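PDB 5ZQA: Lmo2812 protein from Listeria monocytogenes EGD-e, which probably acts as a serine-type D-Ala-D-Ala carboxypeptidase, a penicillin-binding protein that trims peptidoglycan stem peptides during cell-wall synthesis. Local coordinates for residues L63-D77 with L178-V192. Residues are numbered along the deposited sequence; the frame is centred on the assembly and turned at random.
Sequences LSKLMTAFLVLEAVD and LFLLSSKLISTHPEV. With MG (magnesium ion), chain C; MG (magnesium ion), chain B.
His189, just past the end of helix 178-188, lies with one ring face against Leu73 of helix 65-77, the helix that carries Lys65, the predicted proton acceptor, apparently of the SxxK motif, in this S11-family D-Ala-D-Ala carboxypeptidase domain. Leu73 CB sits 3.5 Å from the centroid of the imidazole, almost straight over the centre of the ring, a CH-pi contact. The ring's edge is turned toward the face of Phe70 in an offset edge-to-face pair, the planes at 80°. Next to CD2, His189 NE2 donates to Glu74 OE2 (2.7 Å), which uses its anti lone pair, with OE2 slightly out of the imidazole plane. Glu74 bends at chi2 to get there, and its OE1 binds a magnesium otherwise ligated by four waters.

Farther back the helices run roughly parallel, crossing at 29°, and their packing is mainly apolar. Leu185, with CG anti to the backbone N (chi1 171°), puts CD1 against Phe70 and CD2 3.7 Å from Leu66 CD2; Met67 and Leu181 cross at about a right angle, CE against CD1. Ile238 of strand 236-243 touches Leu66 and Ser182 from the sheet side.

With NE2 held by Glu74, the other ring nitrogen, His189 ND1, binds another magnesium at 2.1 Å. Glu191 OE2 joins it, as does a water that donates to Asp77 OD1 and Leu73 O.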
ATOM      1  N   LEU A  63       3.542   1.064   2.797  1.00  7.20           N
ATOM      2  CA  LEU A  63       3.230   0.984   1.365  1.00  8.15           C
ATOM      3  C   LEU A  63       3.780  -0.334   0.827  1.00  7.67           C
ATOM      4  O   LEU A  63       3.306  -0.842  -0.193  1.00  9.33           O
ATOM      5  CB  LEU A  63       3.786   2.177   0.585  1.00  8.32           C
ATOM      6  CG  LEU A  63       3.279   3.563   1.028  1.00  6.97           C
ATOM      7  CD1 LEU A  63       3.902   4.652   0.167  1.00  9.55           C
ATOM      8  CD2 LEU A  63       1.758   3.629   0.973  1.00 10.90           C
ATOM      9  N   SER A  64       4.756  -0.908   1.543  1.00  7.52           N
ATOM     10  CA  SER A  64       5.281  -2.237   1.223  1.00  6.99           C
ATOM     11  C   SER A  64       4.198  -3.301   1.138  1.00  7.74           C
ATOM     12  O   SER A  64       4.347  -4.295   0.405  1.00  8.00           O
ATOM     13  CB  SER A  64       6.298  -2.687   2.274  1.00  9.79           C
ATOM     14  OG  SER A  64       7.405  -1.813   2.341  1.00  9.22           O
ATOM     15  N   LYS A  65       3.117  -3.107   1.888  1.00  7.51           N
ATOM     16  CA  LYS A  65       2.034  -4.081   1.896  1.00  8.77           C
ATOM     17  C   LYS A  65       1.358  -4.247   0.540  1.00  7.37           C
ATOM     18  O   LYS A  65       0.699  -5.264   0.306  1.00  8.66           O
ATOM     19  CB  LYS A  65       1.000  -3.699   2.950  1.00  8.30           C
ATOM     20  CG  LYS A  65       1.532  -3.809   4.378  1.00  9.00           C
ATOM     21  CD  LYS A  65       0.512  -3.281   5.369  1.00 10.44           C
ATOM     22  CE  LYS A  65       0.900  -3.618   6.810  1.00 11.83           C
ATOM     23  NZ  LYS A  65       2.010  -2.763   7.273  1.00 12.82           N
ATOM     24  N   LEU A  66       1.537  -3.289  -0.367  1.00  8.22           N
ATOM     25  CA  LEU A  66       0.994  -3.456  -1.715  1.00  7.52           C
ATOM     26  C   LEU A  66       1.724  -4.571  -2.459  1.00  8.70           C
ATOM     27  O   LEU A  66       1.116  -5.286  -3.252  1.00  7.84           O
ATOM     28  CB  LEU A  66       1.072  -2.154  -2.510  1.00  8.67           C
ATOM     29  CG  LEU A  66       0.140  -1.060  -1.966  1.00  9.52           C
ATOM     30  CD1 LEU A  66       0.334   0.245  -2.709  1.00 13.54           C
ATOM     31  CD2 LEU A  66      -1.330  -1.485  -2.046  1.00 11.24           C
ATOM     32  N   MET A  67       3.021  -4.733  -2.198  1.00  8.20           N
ATOM     33  CA  MET A  67       3.748  -5.815  -2.854  1.00  8.04           C
ATOM     34  C   MET A  67       3.363  -7.144  -2.222  1.00  7.89           C
ATOM     35  O   MET A  67       3.200  -8.147  -2.924  1.00  8.63           O
ATOM     36  CB  MET A  67       5.264  -5.620  -2.773  1.00  8.26           C
ATOM     37  CG  MET A  67       6.047  -6.818  -3.338  1.00  8.19           C
ATOM     38  SD  MET A  67       5.704  -7.170  -5.076  1.00 10.27           S
ATOM     39  CE  MET A  67       6.779  -5.980  -5.878  1.00 10.91           C
ATOM     40  N   THR A  68       3.205  -7.159  -0.901  1.00  8.76           N
ATOM     41  CA  THR A  68       2.723  -8.369  -0.249  1.00  7.95           C
ATOM     42  C   THR A  68       1.331  -8.745  -0.775  1.00  8.57           C
ATOM     43  O   THR A  68       1.090  -9.914  -1.060  1.00  8.65           O
ATOM     44  CB  THR A  68       2.718  -8.199   1.278  1.00  7.17           C
ATOM     45  OG1 THR A  68       4.045  -7.826   1.679  1.00  9.44           O
ATOM     46  CG2 THR A  68       2.317  -9.501   2.010  1.00  9.10           C
ATOM     47  N   ALA A  69       0.442  -7.759  -0.927  1.00  8.05           N
ATOM     48  CA  ALA A  69      -0.887  -8.008  -1.501  1.00  7.62           C
ATOM     49  C   ALA A  69      -0.770  -8.614  -2.896  1.00  8.08           C
ATOM     50  O   ALA A  69      -1.467  -9.588  -3.212  1.00  8.78           O
ATOM     51  CB  ALA A  69      -1.712  -6.712  -1.543  1.00 10.38           C
ATOM     52  N   PHE A  70       0.099  -8.045  -3.729  1.00  8.65           N
ATOM     53  CA  PHE A  70       0.299  -8.557  -5.086  1.00  8.18           C
ATOM     54  C   PHE A  70       0.672 -10.031  -5.061  1.00  8.78           C
ATOM     55  O   PHE A  70       0.098 -10.838  -5.796  1.00  8.56           O
ATOM     56  CB  PHE A  70       1.383  -7.750  -5.826  1.00  9.44           C
ATOM     57  CG  PHE A  70       1.533  -8.134  -7.271  1.00 11.14           C
ATOM     58  CD1 PHE A  70       0.713  -7.582  -8.234  1.00 16.58           C
ATOM     59  CD2 PHE A  70       2.470  -9.082  -7.661  1.00 14.40           C
ATOM     60  CE1 PHE A  70       0.841  -7.941  -9.570  1.00 17.63           C
ATOM     61  CE2 PHE A  70       2.597  -9.441  -8.986  1.00 17.22           C
ATOM     62  CZ  PHE A  70       1.778  -8.867  -9.938  1.00 18.63           C
ATOM     63  N   LEU A  71       1.603 -10.386  -4.185  1.00  7.51           N
ATOM     64  CA  LEU A  71       2.071 -11.760  -4.111  1.00  7.73           C
ATOM     65  C   LEU A  71       1.025 -12.729  -3.527  1.00  8.76           C
ATOM     66  O   LEU A  71       0.953 -13.890  -3.949  1.00 10.07           O
ATOM     67  CB  LEU A  71       3.381 -11.814  -3.316  1.00  9.31           C
ATOM     68  CG  LEU A  71       4.535 -11.215  -4.129  1.00  9.67           C
ATOM     69  CD1 LEU A  71       5.788 -11.064  -3.274  1.00 13.50           C
ATOM     70  CD2 LEU A  71       4.844 -12.052  -5.370  1.00 12.93           C
ATOM     71  N   VAL A  72       0.207 -12.260  -2.589  1.00  7.24           N
ATOM     72  CA  VAL A  72      -0.917 -13.046  -2.094  1.00  8.26           C
ATOM     73  C   VAL A  72      -1.908 -13.329  -3.210  1.00  8.63           C
ATOM     74  O   VAL A  72      -2.326 -14.476  -3.411  1.00  8.88           O
ATOM     75  CB  VAL A  72      -1.623 -12.322  -0.935  1.00  7.30           C
ATOM     76  CG1 VAL A  72      -2.961 -12.965  -0.621  1.00 10.47           C
ATOM     77  CG2 VAL A  72      -0.709 -12.313   0.296  1.00  9.88           C
ATOM     78  N   LEU A  73      -2.246 -12.290  -3.965  1.00  6.99           N
ATOM     79  CA  LEU A  73      -3.231 -12.417  -5.038  1.00  7.64           C
ATOM     80  C   LEU A  73      -2.705 -13.311  -6.174  1.00  9.24           C
ATOM     81  O   LEU A  73      -3.464 -14.120  -6.735  1.00  9.62           O
ATOM     82  CB  LEU A  73      -3.614 -11.033  -5.554  1.00  7.99           C
ATOM     83  CG  LEU A  73      -4.390 -10.223  -4.512  1.00  8.51           C
ATOM     84  CD1 LEU A  73      -4.491  -8.765  -4.922  1.00 12.29           C
ATOM     85  CD2 LEU A  73      -5.775 -10.809  -4.289  1.00 11.14           C
ATOM     86  N   GLU A  74      -1.413 -13.194  -6.492  1.00  7.41           N
ATOM     87  CA  GLU A  74      -0.779 -14.109  -7.453  1.00  8.53           C
ATOM     88  C   GLU A  74      -0.884 -15.564  -6.981  1.00 10.25           C
ATOM     89  O   GLU A  74      -1.248 -16.457  -7.746  1.00 10.94           O
ATOM     90  CB  GLU A  74       0.699 -13.751  -7.668  1.00 10.59           C
ATOM     91  CG  GLU A  74       0.933 -12.438  -8.398  1.00 11.94           C
ATOM     92  CD  GLU A  74       0.661 -12.558  -9.881  1.00 15.77           C
ATOM     93  OE1 GLU A  74       1.447 -13.246 -10.574  1.00 17.66           O
ATOM     94  OE2 GLU A  74      -0.352 -11.996 -10.353  1.00 14.77           O
ATOM     95  N   ALA A  75      -0.587 -15.791  -5.708  1.00  9.44           N
ATOM     96  CA  ALA A  75      -0.605 -17.145  -5.150  1.00 11.50           C
ATOM     97  C   ALA A  75      -1.990 -17.761  -5.247  1.00 12.11           C
ATOM     98  O   ALA A  75      -2.132 -18.939  -5.597  1.00 11.29           O
ATOM     99  CB  ALA A  75      -0.130 -17.135  -3.699  1.00 11.03           C
ATOM    100  N   VAL A  76      -3.022 -16.979  -4.969  1.00  9.26           N
ATOM    101  CA  VAL A  76      -4.363 -17.533  -5.069  1.00 10.53           C
ATOM    102  C   VAL A  76      -4.693 -17.865  -6.532  1.00 12.05           C
ATOM    103  O   VAL A  76      -5.226 -18.934  -6.813  1.00 12.34           O
ATOM    104  CB  VAL A  76      -5.417 -16.592  -4.478  1.00 12.21           C
ATOM    105  CG1 VAL A  76      -6.827 -17.166  -4.696  1.00 15.94           C
ATOM    106  CG2 VAL A  76      -5.137 -16.363  -2.982  1.00 10.89           C
ATOM    107  N   ASP A  77      -4.360 -16.978  -7.462  1.00 12.66           N
ATOM    108  CA  ASP A  77      -4.678 -17.234  -8.867  1.00 13.01           C
ATOM    109  C   ASP A  77      -3.928 -18.449  -9.391  1.00 14.94           C
ATOM    110  O   ASP A  77      -4.433 -19.186 -10.247  1.00 14.22           O
ATOM    111  CB  ASP A  77      -4.343 -16.018  -9.735  1.00 13.47           C
ATOM    112  CG  ASP A  77      -5.329 -14.889  -9.554  1.00 20.25           C
ATOM    113  OD1 ASP A  77      -6.241 -15.024  -8.711  1.00 21.70           O
ATOM    114  OD2 ASP A  77      -5.185 -13.859 -10.243  1.00 16.87           O
ATOM    115  N   LEU A 178       6.739   3.475  -7.222  1.00  8.07           N
ATOM    116  CA  LEU A 178       5.475   3.212  -6.542  1.00  7.45           C
ATOM    117  C   LEU A 178       4.288   3.311  -7.514  1.00  8.36           C
ATOM    118  O   LEU A 178       3.329   2.541  -7.400  1.00  9.95           O
ATOM    119  CB  LEU A 178       5.305   4.163  -5.350  1.00  7.70           C
ATOM    120  CG  LEU A 178       6.260   3.884  -4.189  1.00  7.29           C
ATOM    121  CD1 LEU A 178       6.188   5.022  -3.201  1.00  8.35           C
ATOM    122  CD2 LEU A 178       5.943   2.547  -3.515  1.00  9.75           C
ATOM    123  N   PHE A 179       4.356   4.230  -8.475  1.00  8.51           N
ATOM    124  CA  PHE A 179       3.346   4.275  -9.525  1.00  7.67           C
ATOM    125  C   PHE A 179       3.301   2.961 -10.305  1.00  8.46           C
ATOM    126  O   PHE A 179       2.228   2.432 -10.566  1.00  9.62           O
ATOM    127  CB  PHE A 179       3.610   5.443 -10.487  1.00  9.07           C
ATOM    128  CG  PHE A 179       2.837   5.346 -11.776  1.00  8.47           C
ATOM    129  CD1 PHE A 179       1.447   5.289 -11.764  1.00 10.90           C
ATOM    130  CD2 PHE A 179       3.493   5.302 -12.987  1.00 10.72           C
ATOM    131  CE1 PHE A 179       0.724   5.186 -12.933  1.00 11.05           C
ATOM    132  CE2 PHE A 179       2.772   5.204 -14.180  1.00 13.72           C
ATOM    133  CZ  PHE A 179       1.386   5.148 -14.147  1.00 11.30           C
ATOM    134  N   LEU A 180       4.473   2.443 -10.667  1.00  9.25           N
ATOM    135  CA  LEU A 180       4.551   1.204 -11.432  1.00  9.10           C
ATOM    136  C   LEU A 180       3.981   0.036 -10.636  1.00  8.72           C
ATOM    137  O   LEU A 180       3.205  -0.759 -11.171  1.00 10.16           O
ATOM    138  CB  LEU A 180       6.000   0.914 -11.829  1.00 10.88           C
ATOM    139  CG  LEU A 180       6.207  -0.334 -12.691  1.00 12.69           C
ATOM    140  CD1 LEU A 180       5.241  -0.372 -13.875  1.00 21.32           C
ATOM    141  CD2 LEU A 180       7.631  -0.372 -13.179  1.00 18.03           C
ATOM    142  N   LEU A 181       4.366  -0.075  -9.370  1.00  8.37           N
ATOM    143  CA  LEU A 181       3.847  -1.156  -8.538  1.00  9.87           C
ATOM    144  C   LEU A 181       2.332  -1.077  -8.411  1.00  9.97           C
ATOM    145  O   LEU A 181       1.629  -2.078  -8.560  1.00  8.35           O
ATOM    146  CB  LEU A 181       4.488  -1.117  -7.157  1.00  9.64           C
ATOM    147  CG  LEU A 181       3.900  -2.064  -6.121  1.00 10.70           C
ATOM    148  CD1 LEU A 181       3.948  -3.510  -6.593  1.00 14.33           C
ATOM    149  CD2 LEU A 181       4.609  -1.875  -4.786  1.00 14.27           C
ATOM    150  N   SER A 182       1.832   0.122  -8.142  1.00  8.91           N
ATOM    151  CA  SER A 182       0.403   0.312  -7.938  1.00  7.78           C
ATOM    152  C   SER A 182      -0.376   0.039  -9.223  1.00  9.84           C
ATOM    153  O   SER A 182      -1.432  -0.583  -9.190  1.00  9.32           O
ATOM    154  CB  SER A 182       0.126   1.733  -7.433  1.00  9.30           C
ATOM    155  OG  SER A 182       0.776   1.948  -6.187  1.00 11.42           O
ATOM    156  N   SER A 183       0.149   0.514 -10.348  1.00  9.32           N
ATOM    157  CA  SER A 183      -0.506   0.307 -11.639  1.00  7.55           C
ATOM    158  C   SER A 183      -0.540  -1.182 -11.994  1.00 10.33           C
ATOM    159  O   SER A 183      -1.571  -1.696 -12.437  1.00 10.89           O
ATOM    160  CB  SER A 183       0.202   1.127 -12.727  1.00 12.12           C
ATOM    161  OG  SER A 183       1.496   0.630 -12.987  0.45 14.04           O
ATOM    162  N   LYS A 184       0.572  -1.882 -11.777  1.00  9.61           N
ATOM    163  CA  LYS A 184       0.638  -3.311 -12.064  1.00 11.70           C
ATOM    164  C   LYS A 184      -0.305  -4.096 -11.156  1.00 10.51           C
ATOM    165  O   LYS A 184      -0.957  -5.044 -11.591  1.00  9.81           O
ATOM    166  CB  LYS A 184       2.073  -3.824 -11.904  1.00 12.56           C
ATOM    167  CG  LYS A 184       2.273  -5.252 -12.370  1.00 18.00           C
ATOM    168  CD  LYS A 184       2.291  -5.362 -13.882  1.00 24.55           C
ATOM    169  CE  LYS A 184       3.485  -4.636 -14.487  1.00 24.75           C
ATOM    170  NZ  LYS A 184       3.600  -4.957 -15.934  1.00 28.61           N
ATOM    171  N   LEU A 185      -0.368  -3.703  -9.888  1.00  7.95           N
ATOM    172  CA  LEU A 185      -1.271  -4.361  -8.950  1.00  8.76           C
ATOM    173  C   LEU A 185      -2.727  -4.203  -9.395  1.00  7.60           C
ATOM    174  O   LEU A 185      -3.486  -5.177  -9.442  1.00  9.56           O
ATOM    175  CB  LEU A 185      -1.069  -3.801  -7.534  1.00  7.66           C
ATOM    176  CG  LEU A 185      -2.073  -4.235  -6.466  1.00  8.52           C
ATOM    177  CD1 LEU A 185      -2.033  -5.732  -6.237  1.00  9.39           C
ATOM    178  CD2 LEU A 185      -1.802  -3.486  -5.154  1.00 10.54           C
ATOM    179  N   ILE A 186      -3.110  -2.982  -9.750  1.00  7.35           N
ATOM    180  CA  ILE A 186      -4.481  -2.705 -10.150  1.00  8.88           C
ATOM    181  C   ILE A 186      -4.838  -3.346 -11.505  1.00 10.38           C
ATOM    182  O   ILE A 186      -5.932  -3.892 -11.664  1.00 12.05           O
ATOM    183  CB  ILE A 186      -4.724  -1.181 -10.179  1.00  8.89           C
ATOM    184  CG1 ILE A 186      -4.677  -0.618  -8.753  1.00  9.50           C
ATOM    185  CG2 ILE A 186      -6.065  -0.839 -10.842  1.00 12.89           C
ATOM    186  CD1 ILE A 186      -4.647   0.907  -8.709  1.00 11.11           C
ATOM    187  N   SER A 187      -3.926  -3.317 -12.475  1.00  9.42           N
ATOM    188  CA  SER A 187      -4.224  -3.894 -13.792  1.00 10.47           C
ATOM    189  C   SER A 187      -4.276  -5.429 -13.741  1.00 12.78           C
ATOM    190  O   SER A 187      -5.102  -6.060 -14.408  1.00 12.35           O
ATOM    191  CB  SER A 187      -3.198  -3.417 -14.824  1.00 15.13           C
ATOM    192  OG  SER A 187      -1.908  -3.931 -14.556  1.00 18.11           O
ATOM    193  N   THR A 188      -3.402  -6.026 -12.941  1.00  9.19           N
ATOM    194  CA  THR A 188      -3.321  -7.481 -12.843  1.00  8.75           C
ATOM    195  C   THR A 188      -4.396  -8.053 -11.923  1.00  9.18           C
ATOM    196  O   THR A 188      -4.930  -9.150 -12.167  1.00  9.83           O
ATOM    197  CB  THR A 188      -1.936  -7.913 -12.332  1.00  8.72           C
ATOM    198  OG1 THR A 188      -0.920  -7.324 -13.160  1.00 13.12           O
ATOM    199  CG2 THR A 188      -1.797  -9.418 -12.368  1.00 10.21           C
ATOM    200  N   HIS A 189      -4.713  -7.306 -10.868  1.00 10.01           N
ATOM    201  CA  HIS A 189      -5.699  -7.726  -9.879  1.00  9.31           C
ATOM    202  C   HIS A 189      -6.665  -6.597  -9.568  1.00  9.69           C
ATOM    203  O   HIS A 189      -6.640  -6.047  -8.470  1.00  9.67           O
ATOM    204  CB  HIS A 189      -5.009  -8.203  -8.589  1.00 10.31           C
ATOM    205  CG  HIS A 189      -4.087  -9.356  -8.808  1.00  8.70           C
ATOM    206  ND1 HIS A 189      -4.543 -10.644  -8.973  1.00 11.31           N
ATOM    207  CD2 HIS A 189      -2.741  -9.406  -8.956  1.00 10.50           C
ATOM    208  CE1 HIS A 189      -3.516 -11.447  -9.185  1.00 10.46           C
ATOM    209  NE2 HIS A 189      -2.411 -10.722  -9.187  1.00 11.33           N
ATOM    210  N   PRO A 190      -7.543  -6.262 -10.527  1.00  9.36           N
ATOM    211  CA  PRO A 190      -8.483  -5.152 -10.332  1.00  9.60           C
ATOM    212  C   PRO A 190      -9.349  -5.315  -9.085  1.00  9.06           C
ATOM    213  O   PRO A 190      -9.784  -4.317  -8.520  1.00 10.91           O
ATOM    214  CB  PRO A 190      -9.338  -5.173 -11.615  1.00 10.53           C
ATOM    215  CG  PRO A 190      -9.058  -6.474 -12.265  1.00 13.61           C
ATOM    216  CD  PRO A 190      -7.701  -6.910 -11.839  1.00 10.98           C
ATOM    217  N   GLU A 191      -9.570  -6.552  -8.656  1.00  8.49           N
ATOM    218  CA  GLU A 191     -10.393  -6.809  -7.482  1.00 11.36           C
ATOM    219  C   GLU A 191      -9.767  -6.270  -6.193  1.00 10.26           C
ATOM    220  O   GLU A 191     -10.432  -6.217  -5.171  1.00  9.70           O
ATOM    221  CB  GLU A 191     -10.683  -8.306  -7.349  1.00 12.41           C
ATOM    222  CG  GLU A 191      -9.557  -9.153  -6.774  1.00 11.42           C
ATOM    223  CD  GLU A 191      -8.486  -9.554  -7.777  1.00 11.20           C
ATOM    224  OE1 GLU A 191      -8.532  -9.142  -8.963  1.00 10.28           O
ATOM    225  OE2 GLU A 191      -7.563 -10.298  -7.377  1.00 13.71           O
ATOM    226  N   VAL A 192      -8.503  -5.848  -6.233  1.00  8.56           N
ATOM    227  CA  VAL A 192      -7.906  -5.279  -5.028  1.00  7.69           C
ATOM    228  C   VAL A 192      -8.711  -4.059  -4.583  1.00  8.68           C
ATOM    229  O   VAL A 192      -8.841  -3.794  -3.380  1.00  8.89           O
ATOM    230  CB  VAL A 192      -6.405  -4.919  -5.253  1.00  8.38           C
ATOM    231  CG1 VAL A 192      -6.229  -3.760  -6.233  1.00 10.63           C
ATOM    232  CG2 VAL A 192      -5.720  -4.617  -3.911  1.00  9.64           C
TER
HETATM  233 MG    MG C 302      -6.453 -11.327  -8.513  1.00  0.36          MG
HETATM  234 MG    MG B 301       1.060 -14.103 -12.499  1.00 22.27          MG
HETATM  235  O   HOH W   1      -6.260 -12.948  -7.286  1.00 12.62           O
HETATM  236  O   HOH W   2      -0.187 -12.431 -12.840  1.00 23.19           O
HETATM  237  O   HOH W   3      -0.633 -15.168 -11.737  1.00 23.80           O
HETATM  238  O   HOH W   4       2.811 -13.124 -13.033  1.00 27.67           O
HETATM  239  O   HOH W   5       2.150 -15.691 -12.128  1.00 22.88           O